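PDB 5JS4: phiAB6 tailspike from Unidentified phage, which probably binds and fragments the exopolysaccharide of Acinetobacter baumannii as a trimeric beta-helical phage tailspike. Local coordinates for residues A608-T613 and Q622-W627; S658-S663 and P708-V713; T328-C333 and S353-D358; D358-N363 and A381-N386; E467-A472 and G499-K504. One frame throughout, in Å; residues are numbered along the deposited sequence.

Contact 1 of 5, residues A608-T613 and Q622-W627; sequences APMMLT and QNNNGW
Asn624 and Gln622 both send CG anti to the backbone N (chi1 -174° and -168°), and this carries their side-chain amides across to the edge of 610-613. Asn624 ND2 gives a hydrogen bond to Met611 O at 2.9 Å; the oxygen lies close to the plane of the Asn624 amide, while ND2 stands above the Met611 carbonyl plane. Gln622, extended beyond CG, brings OE1 to 2.9 Å from Thr613 N, again above a carbonyl plane, here that of the side chain. Water 1 donates to both Met611 O and Gln622 OE1, so each of these oxygens accepts two hydrogen bonds. Leu612 spreads its methyls against 622-627: CD1 lies 3.5 Å from Gln622 O, and CD2 packs on Trp627 CB at 4.1 Å. Met610 crosses Asn625 at about a right angle, with a weak bond from Asn625 ND2 to Met610 SD; the stronger partner of that ND2 is the backbone O of Lys588. The sulfur also stands obliquely to the Trp627 ring, a Met-aromatic contact. Asn624 OD1 accepts from Ala605 N of the second subunit. Side-chain amides thus do the bridging here, next to a type I' beta turn, Asn624 to Trp627, whose Gly626 N bonds to Asn623 OD1 in an Asx motif.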
# COMPACT_ATOMS: atom_id res chain seq x y z
N ALA A 608 38.79 -17.82 -15.77
CA ALA A 608 39.34 -18.10 -14.44
C ALA A 608 39.65 -19.60 -14.40
O ALA A 608 38.76 -20.40 -14.15
CB ALA A 608 38.34 -17.72 -13.35
N PRO A 609 40.91 -19.98 -14.67
CA PRO A 609 41.22 -21.41 -14.78
C PRO A 609 41.26 -22.12 -13.43
O PRO A 609 41.39 -21.48 -12.39
CB PRO A 609 42.61 -21.42 -15.40
CG PRO A 609 43.22 -20.15 -14.93
CD PRO A 609 42.10 -19.15 -14.91
N MET A 610 41.16 -23.44 -13.47
CA MET A 610 41.53 -24.24 -12.31
C MET A 610 43.03 -24.15 -12.14
O MET A 610 43.78 -24.21 -13.13
CB MET A 610 41.11 -25.70 -12.49
CG MET A 610 39.61 -25.90 -12.36
SD MET A 610 39.10 -27.61 -12.57
CE MET A 610 39.07 -27.77 -14.35
N MET A 611 43.48 -23.98 -10.90
CA MET A 611 44.90 -24.04 -10.58
C MET A 611 45.14 -25.16 -9.60
O MET A 611 44.31 -25.42 -8.72
CB MET A 611 45.39 -22.70 -10.03
CG MET A 611 45.16 -21.56 -11.01
SD MET A 611 45.94 -20.01 -10.51
CE MET A 611 47.59 -20.24 -11.16
N LEU A 612 46.26 -25.84 -9.76
CA LEU A 612 46.55 -27.05 -9.00
C LEU A 612 48.05 -27.18 -8.86
O LEU A 612 48.77 -27.06 -9.85
CB LEU A 612 45.94 -28.25 -9.73
CG LEU A 612 46.15 -29.64 -9.15
CD1 LEU A 612 45.56 -29.77 -7.76
CD2 LEU A 612 45.52 -30.66 -10.08
N THR A 613 48.53 -27.40 -7.64
CA THR A 613 49.96 -27.45 -7.39
C THR A 613 50.39 -28.80 -6.82
O THR A 613 49.73 -29.37 -5.96
CB THR A 613 50.38 -26.26 -6.49
OG1 THR A 613 50.28 -25.05 -7.27
CG2 THR A 613 51.81 -26.40 -5.98
N GLN A 622 47.33 -32.27 -3.17
CA GLN A 622 46.32 -31.26 -3.39
C GLN A 622 45.35 -31.77 -4.46
O GLN A 622 45.77 -32.41 -5.42
CB GLN A 622 46.98 -29.96 -3.83
CG GLN A 622 46.06 -28.76 -3.80
CD GLN A 622 46.78 -27.50 -4.23
OE1 GLN A 622 46.75 -27.13 -5.40
NE2 GLN A 622 47.47 -26.86 -3.29
N ASN A 623 44.07 -31.49 -4.26
CA ASN A 623 43.04 -31.90 -5.21
C ASN A 623 42.20 -30.69 -5.57
O ASN A 623 41.74 -29.97 -4.69
CB ASN A 623 42.17 -33.00 -4.59
CG ASN A 623 41.14 -33.56 -5.55
OD1 ASN A 623 40.31 -32.82 -6.09
ND2 ASN A 623 41.17 -34.87 -5.76
N ASN A 624 42.03 -30.45 -6.87
CA ASN A 624 41.09 -29.45 -7.35
C ASN A 624 40.04 -30.12 -8.22
O ASN A 624 40.34 -30.57 -9.32
CB ASN A 624 41.82 -28.34 -8.13
CG ASN A 624 40.89 -27.20 -8.53
OD1 ASN A 624 39.67 -27.33 -8.50
ND2 ASN A 624 41.47 -26.07 -8.90
N ASN A 625 38.82 -30.20 -7.70
CA ASN A 625 37.67 -30.58 -8.51
C ASN A 625 37.75 -32.01 -9.04
O ASN A 625 37.17 -32.32 -10.09
CB ASN A 625 37.51 -29.60 -9.68
CG ASN A 625 36.08 -29.45 -10.16
OD1 ASN A 625 35.14 -29.89 -9.50
ND2 ASN A 625 35.91 -28.79 -11.30
N GLY A 626 38.46 -32.88 -8.33
CA GLY A 626 38.63 -34.27 -8.75
C GLY A 626 39.90 -34.58 -9.51
O GLY A 626 40.09 -35.71 -9.96
N TRP A 627 40.76 -33.58 -9.68
CA TRP A 627 42.09 -33.77 -10.26
C TRP A 627 43.18 -33.59 -9.20
O TRP A 627 43.07 -32.72 -8.34
CB TRP A 627 42.35 -32.80 -11.42
CG TRP A 627 41.70 -33.22 -12.70
CD1 TRP A 627 42.25 -33.99 -13.67
CD2 TRP A 627 40.38 -32.90 -13.14
NE1 TRP A 627 41.36 -34.18 -14.70
CE2 TRP A 627 40.20 -33.52 -14.39
CE3 TRP A 627 39.33 -32.16 -12.59
CZ2 TRP A 627 39.01 -33.41 -15.12
CZ3 TRP A 627 38.14 -32.05 -13.31
CH2 TRP A 627 37.99 -32.68 -14.56
O HOH W 1 44.10 -26.34 -6.07
O HOH W 2 48.17 -32.31 -6.66
O HOH W 3 49.91 -32.08 -4.65

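Contact 2 of 5, residues S658-S663 and P708-V713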
# COMPACT_ATOMS: atom_id res chain seq x y z
N SER A 658 55.70 -22.56 -12.66
CA SER A 658 57.12 -22.41 -12.41
C SER A 658 57.65 -23.49 -11.47
O SER A 658 57.02 -23.75 -10.45
CB SER A 658 57.31 -21.06 -11.73
OG SER A 658 56.64 -20.06 -12.47
N PRO A 659 58.79 -24.12 -11.80
CA PRO A 659 59.27 -25.18 -10.91
C PRO A 659 60.17 -24.68 -9.78
O PRO A 659 61.03 -23.83 -9.99
CB PRO A 659 60.09 -26.07 -11.86
CG PRO A 659 60.65 -25.10 -12.84
CD PRO A 659 59.60 -24.05 -13.03
N LEU A 660 59.93 -25.23 -8.59
CA LEU A 660 60.85 -25.11 -7.46
C LEU A 660 61.66 -26.40 -7.45
O LEU A 660 61.10 -27.47 -7.21
CB LEU A 660 60.06 -24.97 -6.16
CG LEU A 660 59.35 -23.63 -5.96
CD1 LEU A 660 58.15 -23.75 -5.04
CD2 LEU A 660 60.32 -22.59 -5.43
N MET A 661 62.95 -26.29 -7.74
CA MET A 661 63.83 -27.45 -7.88
C MET A 661 64.60 -27.74 -6.60
O MET A 661 64.97 -26.81 -5.88
CB MET A 661 64.82 -27.22 -9.02
CG MET A 661 64.17 -26.92 -10.36
SD MET A 661 63.08 -28.22 -10.98
CE MET A 661 64.25 -29.54 -11.27
N GLY A 662 64.82 -29.02 -6.32
CA GLY A 662 65.77 -29.45 -5.28
C GLY A 662 65.27 -29.44 -3.85
O GLY A 662 65.69 -30.27 -3.04
N SER A 663 64.40 -28.50 -3.52
CA SER A 663 63.83 -28.37 -2.18
C SER A 663 62.55 -27.57 -2.26
O SER A 663 62.24 -26.99 -3.30
CB SER A 663 64.81 -27.66 -1.25
OG SER A 663 64.93 -26.29 -1.63
N PRO A 708 60.97 -31.71 -10.23
CA PRO A 708 60.80 -30.56 -9.35
C PRO A 708 60.29 -30.99 -7.98
O PRO A 708 59.67 -32.05 -7.85
CB PRO A 708 59.74 -29.71 -10.07
CG PRO A 708 59.75 -30.18 -11.48
CD PRO A 708 60.09 -31.64 -11.41
N HIS A 709 60.56 -30.18 -6.97
CA HIS A 709 59.98 -30.39 -5.65
C HIS A 709 58.52 -29.95 -5.64
O HIS A 709 57.67 -30.58 -5.02
CB HIS A 709 60.76 -29.60 -4.61
CG HIS A 709 60.56 -30.09 -3.22
ND1 HIS A 709 59.45 -29.79 -2.47
CD2 HIS A 709 61.34 -30.87 -2.43
CE1 HIS A 709 59.55 -30.36 -1.28
NE2 HIS A 709 60.70 -31.02 -1.23
N ARG A 710 58.24 -28.86 -6.35
CA ARG A 710 56.92 -28.25 -6.36
C ARG A 710 56.72 -27.50 -7.67
O ARG A 710 57.64 -26.87 -8.17
CB ARG A 710 56.77 -27.30 -5.16
CG ARG A 710 55.50 -26.46 -5.12
CD ARG A 710 55.41 -25.67 -3.82
NE ARG A 710 54.25 -24.78 -3.79
CZ ARG A 710 53.23 -24.84 -2.93
NH1 ARG A 710 53.16 -25.76 -1.98
NH2 ARG A 710 52.25 -23.95 -3.03
N PHE A 711 55.52 -27.61 -8.23
CA PHE A 711 55.15 -26.82 -9.40
C PHE A 711 53.64 -26.71 -9.53
O PHE A 711 52.89 -27.55 -9.03
CB PHE A 711 55.77 -27.40 -10.69
CG PHE A 711 55.20 -28.73 -11.11
CD1 PHE A 711 55.74 -29.91 -10.62
CD2 PHE A 711 54.14 -28.81 -12.01
CE1 PHE A 711 55.24 -31.14 -11.01
CE2 PHE A 711 53.63 -30.04 -12.40
CZ PHE A 711 54.18 -31.20 -11.90
N THR A 712 53.22 -25.67 -10.23
CA THR A 712 51.82 -25.34 -10.45
C THR A 712 51.43 -25.68 -11.88
O THR A 712 52.25 -25.61 -12.79
CB THR A 712 51.62 -23.83 -10.22
OG1 THR A 712 51.91 -23.52 -8.85
CG2 THR A 712 50.21 -23.37 -10.57
N VAL A 713 50.16 -26.06 -12.05
CA VAL A 713 49.53 -26.07 -13.37
C VAL A 713 48.24 -25.26 -13.32
O VAL A 713 47.60 -25.14 -12.28
CB VAL A 713 49.25 -27.50 -13.89
CG1 VAL A 713 50.51 -28.35 -13.85
CG2 VAL A 713 48.12 -28.17 -13.12
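This is an antiparallel strand pairing interrupted by a classic beta bulge, on strand 654-661, the outermost within this chain of the antiparallel sheet in the C-terminal part. His709 and Arg710 both face Leu660, and Leu660 O accepts from both: His709 N at 2.8 Å, nearly along the C=O axis, and Arg710 N at 3.3 Å, on a lone pair. In return Leu660 N donates to Arg710 O at 2.8 Å, almost straight at 173°. Leu660 and Arg710 run side by side on one face of the sheet. The arginine holds CG anti to its own N (chi1 173°) and stays extended to NE, so that CB, CG and CD all pass along Leu660 CD1. Its guanidinium continues to a salt bridge with Asp615 and to Gly652 and Asn651 of the second subunit, whose Ile675 packs on Leu660. Met661 starts off away from the strand 708-715 but bends at chi2 and chi3 and comes back beside Pro708, which also meets Pro659, CB to CB, at 4.1 Å. At the far end the His709 ring has the backbone of Ser663 over one face, Ser663 C lying 3.4 Å from His709 CG and offset toward the rim.

Contact 3 of 5, residues T328-C333 and S353-D358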
# COMPACT_ATOMS: atom_id res chain seq x y z
N THR A 328 -16.22 0.91 32.90
CA THR A 328 -16.47 1.47 31.57
C THR A 328 -17.85 2.12 31.55
O THR A 328 -18.82 1.54 32.03
CB THR A 328 -16.38 0.41 30.47
OG1 THR A 328 -15.21 -0.40 30.66
CG2 THR A 328 -16.31 1.08 29.10
N ALA A 329 -17.93 3.33 30.99
CA ALA A 329 -19.17 4.12 31.01
C ALA A 329 -20.30 3.47 30.22
O ALA A 329 -21.45 3.47 30.65
CB ALA A 329 -18.90 5.53 30.49
N PHE A 330 -19.96 2.94 29.05
CA PHE A 330 -20.91 2.23 28.19
C PHE A 330 -20.47 0.79 28.03
O PHE A 330 -19.33 0.52 27.65
CB PHE A 330 -20.96 2.88 26.81
CG PHE A 330 -21.75 4.15 26.76
CD1 PHE A 330 -23.13 4.13 26.62
CD2 PHE A 330 -21.11 5.38 26.83
CE1 PHE A 330 -23.86 5.30 26.56
CE2 PHE A 330 -21.83 6.56 26.77
CZ PHE A 330 -23.21 6.52 26.63
N ILE A 331 -21.38 -0.15 28.30
CA ILE A 331 -21.10 -1.57 28.07
C ILE A 331 -22.06 -2.14 27.02
O ILE A 331 -23.10 -1.55 26.73
CB ILE A 331 -21.15 -2.40 29.37
CG1 ILE A 331 -22.54 -2.31 30.04
CG2 ILE A 331 -20.07 -1.92 30.32
CD1 ILE A 331 -22.74 -3.31 31.16
N ASN A 332 -21.68 -3.29 26.46
CA ASN A 332 -22.50 -4.03 25.49
C ASN A 332 -22.88 -3.22 24.26
O ASN A 332 -24.01 -3.29 23.78
CB ASN A 332 -23.75 -4.60 26.17
CG ASN A 332 -23.41 -5.62 27.25
OD1 ASN A 332 -22.51 -6.45 27.07
ND2 ASN A 332 -24.12 -5.56 28.36
N CYS A 333 -21.93 -2.45 23.75
CA CYS A 333 -22.15 -1.68 22.54
C CYS A 333 -22.37 -2.62 21.37
O CYS A 333 -21.74 -3.68 21.29
CB CYS A 333 -20.96 -0.77 22.26
SG CYS A 333 -21.21 0.36 20.88
N SER A 353 -13.19 4.24 31.88
CA SER A 353 -13.03 3.95 30.45
C SER A 353 -14.34 4.29 29.74
O SER A 353 -15.38 4.41 30.38
CB SER A 353 -12.64 2.49 30.24
OG SER A 353 -11.33 2.26 30.74
N PHE A 354 -14.29 4.47 28.41
CA PHE A 354 -15.48 4.97 27.70
C PHE A 354 -16.47 3.88 27.28
O PHE A 354 -17.62 3.90 27.73
CB PHE A 354 -15.12 5.84 26.50
CG PHE A 354 -16.33 6.31 25.72
CD1 PHE A 354 -17.38 6.94 26.38
CD2 PHE A 354 -16.42 6.11 24.35
CE1 PHE A 354 -18.50 7.36 25.68
CE2 PHE A 354 -17.54 6.54 23.65
CZ PHE A 354 -18.58 7.16 24.32
N ILE A 355 -16.05 2.96 26.42
CA ILE A 355 -17.00 2.04 25.81
C ILE A 355 -16.43 0.64 25.56
O ILE A 355 -15.28 0.48 25.16
CB ILE A 355 -17.57 2.65 24.50
CG1 ILE A 355 -18.80 1.89 24.01
CG2 ILE A 355 -16.48 2.74 23.43
CD1 ILE A 355 -19.73 2.74 23.17
N GLU A 356 -17.26 -0.37 25.82
CA GLU A 356 -16.93 -1.77 25.54
C GLU A 356 -17.70 -2.23 24.32
O GLU A 356 -18.93 -2.10 24.26
CB GLU A 356 -17.24 -2.66 26.74
CG GLU A 356 -16.34 -2.38 27.93
CD GLU A 356 -16.62 -3.25 29.13
OE1 GLU A 356 -17.33 -4.26 29.00
OE2 GLU A 356 -16.11 -2.90 30.22
N ILE A 357 -16.97 -2.78 23.35
CA ILE A 357 -17.55 -3.24 22.09
C ILE A 357 -16.93 -4.59 21.73
O ILE A 357 -15.73 -4.78 21.91
CB ILE A 357 -17.35 -2.19 20.96
CG1 ILE A 357 -18.06 -2.65 19.68
CG2 ILE A 357 -15.87 -1.92 20.72
CD1 ILE A 357 -18.11 -1.59 18.60
N ASP A 358 -17.73 -5.52 21.23
CA ASP A 358 -17.21 -6.84 20.89
C ASP A 358 -16.31 -6.77 19.65
O ASP A 358 -16.54 -5.97 18.73
CB ASP A 358 -18.34 -7.84 20.67
CG ASP A 358 -17.84 -9.27 20.65
OD1 ASP A 358 -17.49 -9.80 21.73
OD2 ASP A 358 -17.78 -9.86 19.56
O HOH W 4 -16.88 -1.95 33.05
O HOH W 5 -19.53 -5.00 27.34
O HOH W 6 -20.66 -5.44 19.52
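Glu356 reaches across to Thr328 and is easiest to follow outward from CB. Its CB passes 3.9 Å from Phe330 O, the carbonyl that accepts from the glutamate's own backbone N. CG, placed anti to the carbonyl carbon (chi1 -68°), slides past Thr328, 3.7 Å from its CG2. From there the chain is extended, and CD lies 3.5 Å from Thr328 OG1 and 3.9 Å from Ile331 CG2. At the tip the carboxylate divides its work. OE2 accepts a hydrogen bond from Thr328 OG1 at 2.7 Å, met on the anti side and 16° out of the carboxylate plane, and receives water 4, which also accepts from Thr328 N. OE1 lies against Ile331 CG2 and receives water 5, itself held by Asn332 N. The carboxylate therefore grips side chain and backbone of 328-332, directly and through water.

Phe330, Ile355 and Cys333 share an apolar face. Phe354 reaches the Phe330 ring beside it, CD2 of Phe330 3.5 Å from CE1 of Phe354, with the ring planes at 78°. Ile355 CG1 packs on Phe330 CB, while its CD1 meets Cys333 SG at 3.6 Å. Backbone bonds of the parallel pairing join the two strands, among them Phe330 N to Phe354 O and Cys333 N to Glu356 O.

Strands 328-333 and 353-358 are neighbours in one parallel sheet of the beta-helix. Strand 290-291 pairs with the far edge of 328-333, strand 374-379 follows beyond 353-358, and Phe354 packs on Leu340 and Ala342 of strand 340-345 and on Leu369 of 362-370.

Contact 4 of 5, residues D358-N363 and A381-N386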
# COMPACT_ATOMS: atom_id res chain seq x y z
N ASP A 358 -17.73 -5.52 21.23
CA ASP A 358 -17.21 -6.84 20.89
C ASP A 358 -16.31 -6.77 19.65
O ASP A 358 -16.54 -5.97 18.73
CB ASP A 358 -18.34 -7.84 20.67
CG ASP A 358 -17.84 -9.27 20.65
OD1 ASP A 358 -17.49 -9.80 21.73
OD2 ASP A 358 -17.78 -9.86 19.56
N GLY A 359 -15.29 -7.62 19.63
CA GLY A 359 -14.33 -7.62 18.53
C GLY A 359 -14.83 -8.17 17.20
O GLY A 359 -14.24 -7.89 16.16
N TYR A 360 -15.91 -8.96 17.23
CA TYR A 360 -16.45 -9.57 16.01
C TYR A 360 -17.52 -8.68 15.38
O TYR A 360 -18.60 -8.50 15.94
CB TYR A 360 -17.02 -10.97 16.31
CG TYR A 360 -17.68 -11.66 15.12
CD1 TYR A 360 -17.03 -11.77 13.89
CD2 TYR A 360 -18.95 -12.22 15.24
CE1 TYR A 360 -17.62 -12.41 12.81
CE2 TYR A 360 -19.55 -12.86 14.17
CZ TYR A 360 -18.89 -12.96 12.96
OH TYR A 360 -19.49 -13.60 11.90
N LEU A 361 -17.20 -8.14 14.20
CA LEU A 361 -18.08 -7.27 13.42
C LEU A 361 -18.31 -5.91 14.07
O LEU A 361 -19.25 -5.74 14.86
CB LEU A 361 -19.42 -7.94 13.10
CG LEU A 361 -19.37 -9.29 12.37
CD1 LEU A 361 -20.77 -9.70 11.96
CD2 LEU A 361 -18.44 -9.26 11.17
N ALA A 362 -17.45 -4.95 13.73
CA ALA A 362 -17.62 -3.58 14.18
C ALA A 362 -17.28 -2.60 13.07
O ALA A 362 -16.38 -2.84 12.27
CB ALA A 362 -16.74 -3.30 15.39
N ASN A 363 -18.04 -1.51 13.04
CA ASN A 363 -17.72 -0.33 12.24
C ASN A 363 -17.66 0.87 13.17
O ASN A 363 -18.69 1.32 13.68
CB ASN A 363 -18.78 -0.08 11.18
CG ASN A 363 -18.75 -1.10 10.06
OD1 ASN A 363 -17.72 -1.28 9.40
ND2 ASN A 363 -19.88 -1.76 9.83
N ALA A 381 -11.90 -10.97 20.89
CA ALA A 381 -10.82 -10.70 19.93
C ALA A 381 -11.35 -10.09 18.64
O ALA A 381 -12.50 -10.30 18.27
CB ALA A 381 -10.06 -11.98 19.63
N LEU A 382 -10.50 -9.32 17.96
CA LEU A 382 -10.88 -8.72 16.69
C LEU A 382 -11.17 -9.79 15.64
O LEU A 382 -10.48 -10.80 15.56
CB LEU A 382 -9.76 -7.83 16.13
CG LEU A 382 -9.16 -6.73 16.99
CD1 LEU A 382 -8.11 -5.98 16.19
CD2 LEU A 382 -10.24 -5.78 17.49
N VAL A 383 -12.20 -9.54 14.84
CA VAL A 383 -12.39 -10.23 13.57
C VAL A 383 -13.46 -9.46 12.80
O VAL A 383 -14.57 -9.26 13.30
CB VAL A 383 -12.72 -11.74 13.74
CG1 VAL A 383 -13.62 -11.99 14.95
CG2 VAL A 383 -13.32 -12.32 12.47
N GLY A 384 -13.12 -8.99 11.61
CA GLY A 384 -14.01 -8.12 10.84
C GLY A 384 -14.31 -6.83 11.59
O GLY A 384 -15.46 -6.40 11.68
N PHE A 385 -13.25 -6.23 12.14
CA PHE A 385 -13.34 -5.07 13.01
C PHE A 385 -12.72 -3.87 12.30
O PHE A 385 -11.51 -3.84 12.07
CB PHE A 385 -12.58 -5.37 14.31
CG PHE A 385 -12.74 -4.32 15.39
CD1 PHE A 385 -11.91 -3.20 15.42
CD2 PHE A 385 -13.69 -4.47 16.39
CE1 PHE A 385 -12.03 -2.26 16.42
CE2 PHE A 385 -13.82 -3.52 17.40
CZ PHE A 385 -12.99 -2.41 17.41
N ASN A 386 -13.54 -2.89 11.95
CA ASN A 386 -13.10 -1.76 11.14
C ASN A 386 -13.20 -0.45 11.92
O ASN A 386 -14.27 -0.11 12.44
CB ASN A 386 -13.90 -1.70 9.85
CG ASN A 386 -13.80 -2.98 9.05
OD1 ASN A 386 -14.81 -3.62 8.74
ND2 ASN A 386 -12.58 -3.38 8.74
O HOH W 7 -17.44 -3.37 7.70
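Parallel beta-helix coils stack here at a corner, where the chain turns at 359-361 and at 383-384 and residues pair one for one. Phe385 has CG anti to the backbone N (chi1 -173°), which lays its ring under the turn: CD2 touches Ala362 CB at 3.4 Å, Asp358 O comes to the ring edge in plane, and Leu382 CD2 of its own segment covers one face toward the rim. Tyr360 and Val383 lie on the other face of the pairing. Val383 holds CG1 between its backbone N and carbonyl carbon (chi1 37°), short of a fully staggered position, and this methyl lies 3.6 Å from Tyr360 CD1. Leu361 CG sits over the centre of the tyrosine ring, whose OH bonds to Tyr393 OH of the third subunit. Gly359 lies where the coils come closest: its CA is 3.3 Å from Ala381 O, a CA-H...O contact. Gly384 turns the second coil with positive phi. The backbone is stitched by Leu361 N to Val383 O and by Asn386 N to Ala362 O. Beyond the corner Asn363 and Asn386 lie side by side with their amide planes 21° apart. Asn363 OD1 accepts from Asn389 ND2 of the third subunit, Asn386 ND2 donates to Thr414 OG1, and water 7 stands 2.7 Å from Asn363 OD1 and 2.8 Å from Asn386 OD1.

Contact 5 of 5, residues E467-A472 and G499-K504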
# COMPACT_ATOMS: atom_id res chain seq x y z
N GLU A 467 5.58 11.88 16.49
CA GLU A 467 6.20 13.14 16.87
C GLU A 467 6.06 13.43 18.36
O GLU A 467 4.97 13.75 18.84
CB GLU A 467 5.60 14.29 16.04
CG GLU A 467 6.26 15.65 16.31
CD GLU A 467 5.92 16.70 15.27
OE1 GLU A 467 5.02 16.46 14.43
OE2 GLU A 467 6.55 17.78 15.29
N ASN A 468 7.19 13.31 19.06
CA ASN A 468 7.33 13.65 20.48
C ASN A 468 6.68 12.65 21.44
O ASN A 468 5.73 11.94 21.09
CB ASN A 468 6.84 15.07 20.77
CG ASN A 468 7.56 16.12 19.94
OD1 ASN A 468 8.73 15.95 19.60
ND2 ASN A 468 6.87 17.20 19.62
N LEU A 469 7.22 12.62 22.65
CA LEU A 469 6.72 11.76 23.71
C LEU A 469 6.28 12.65 24.87
O LEU A 469 6.86 13.72 25.09
CB LEU A 469 7.82 10.80 24.16
CG LEU A 469 8.34 9.85 23.08
CD1 LEU A 469 9.70 9.27 23.46
CD2 LEU A 469 7.34 8.73 22.81
N LYS A 470 5.25 12.22 25.59
CA LYS A 470 4.66 13.05 26.65
C LYS A 470 5.62 13.21 27.83
O LYS A 470 5.98 14.33 28.21
CB LYS A 470 3.32 12.49 27.12
CG LYS A 470 2.48 13.49 27.89
CD LYS A 470 1.04 13.05 28.05
CE LYS A 470 0.20 14.16 28.68
NZ LYS A 470 -1.19 13.73 28.99
N THR A 471 6.03 12.08 28.41
CA THR A 471 7.03 12.06 29.49
C THR A 471 8.17 11.06 29.25
O THR A 471 9.25 11.21 29.83
CB THR A 471 6.40 11.77 30.86
OG1 THR A 471 5.76 10.49 30.84
CG2 THR A 471 5.38 12.85 31.23
N ALA A 472 7.93 10.04 28.43
CA ALA A 472 8.98 9.06 28.09
C ALA A 472 10.10 9.72 27.29
O ALA A 472 9.91 10.77 26.69
CB ALA A 472 8.38 7.90 27.31
N GLY A 499 11.48 13.40 17.95
CA GLY A 499 11.39 13.68 19.38
C GLY A 499 11.47 12.49 20.32
O GLY A 499 10.96 12.56 21.44
N GLY A 500 12.10 11.41 19.88
CA GLY A 500 12.37 10.27 20.77
C GLY A 500 11.83 8.94 20.28
O GLY A 500 12.23 7.89 20.80
N TRP A 501 10.94 8.96 19.30
CA TRP A 501 10.42 7.71 18.75
C TRP A 501 11.52 6.95 18.02
O TRP A 501 12.37 7.55 17.35
CB TRP A 501 9.26 7.97 17.79
CG TRP A 501 8.03 8.47 18.45
CD1 TRP A 501 7.63 9.76 18.56
CD2 TRP A 501 7.03 7.68 19.11
NE1 TRP A 501 6.44 9.84 19.23
CE2 TRP A 501 6.05 8.58 19.59
CE3 TRP A 501 6.86 6.31 19.34
CZ2 TRP A 501 4.92 8.15 20.27
CZ3 TRP A 501 5.73 5.88 20.03
CH2 TRP A 501 4.78 6.80 20.49
N THR A 502 11.50 5.63 18.17
CA THR A 502 12.46 4.75 17.51
C THR A 502 11.70 3.68 16.74
O THR A 502 10.48 3.57 16.86
CB THR A 502 13.40 4.08 18.53
OG1 THR A 502 12.62 3.41 19.53
CG2 THR A 502 14.29 5.13 19.20
N SER A 503 12.42 2.90 15.95
CA SER A 503 11.82 1.85 15.14
C SER A 503 12.71 0.62 15.07
O SER A 503 13.93 0.74 14.98
CB SER A 503 11.56 2.36 13.72
OG SER A 503 11.08 1.31 12.90
N LYS A 504 12.09 -0.55 15.11
CA LYS A 504 12.79 -1.81 14.87
C LYS A 504 12.42 -2.39 13.49
O LYS A 504 12.66 -3.56 13.24
CB LYS A 504 12.47 -2.81 15.98
CG LYS A 504 13.17 -2.49 17.30
CD LYS A 504 12.82 -3.49 18.38
CE LYS A 504 13.79 -3.43 19.54
NZ LYS A 504 13.86 -2.08 20.17
O HOH W 8 9.53 14.29 23.03
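The backbones of Asn468 and Gly499 come within 4.2 Å, CA to CA, where strand 460-469 ends and the chain swings through Gly499 and Gly500 into strand 501-502; no backbone hydrogen bond links the two segments, but water 8 accepts from Leu469 N and donates to Gly499 O. Trp501 and Leu469 carry the side-chain contact. With CG anti to the carbonyl carbon (chi1 -69°), Trp501 swings its indole across the end of 467-469. NE1 donates to Asn468 O at 2.9 Å, but the bond is bent, 136° at the hydrogen. The nitrogen stands well above that carbonyl plane, and the oxygen in turn is tilted from the ring plane. Leu469 comes over one face of the same ring: its CD2 makes a CH-pi contact, 3.7 Å from the centroid of the six-membered ring and 20° off its normal. The other methyl, CD1, lies 3.8 Å from Gly500 C. The bond at its nitrogen and the methyl on its face help to set the rotation of the indole, while Glu467 C and Asn468 N line its edge.

Asn468 OD1 lies 3.5 Å from Gly499 CA, so the chains meet closely at a residue without a side chain.

The contact lies at the surface of the beta-helix, and no other subunit touches it. Strand 438-447 flanks it, with Phe444 and Met447 against Trp501; Leu498 bonds to the Asn468 backbone, and strand 475-476, paired with 501-502, brings Lys475 against Leu469 and Trp501.

How the contacts relate
From the N terminus, contact 3 comes first, closing a loop of 19 residues between successive coils of the beta-helix; contact 4 follows in the next turn, closing 17. They share Asp358 and touch through Ile357, whose side chain packs on Ala362 and Phe385. Contact 5 closes 26 residues farther along the same beta-helix, its centre about 29 Å from that of contact 4. Contacts 1 and 2 belong to the C-terminal part, closing 8 and 44 residues. Strands 602-615 and 708-715 join them side by side: Thr613 OG1 meets Thr712 OG1 at 2.7 Å, and both contacts reach the second subunit. All five run in series; none nests or crosses.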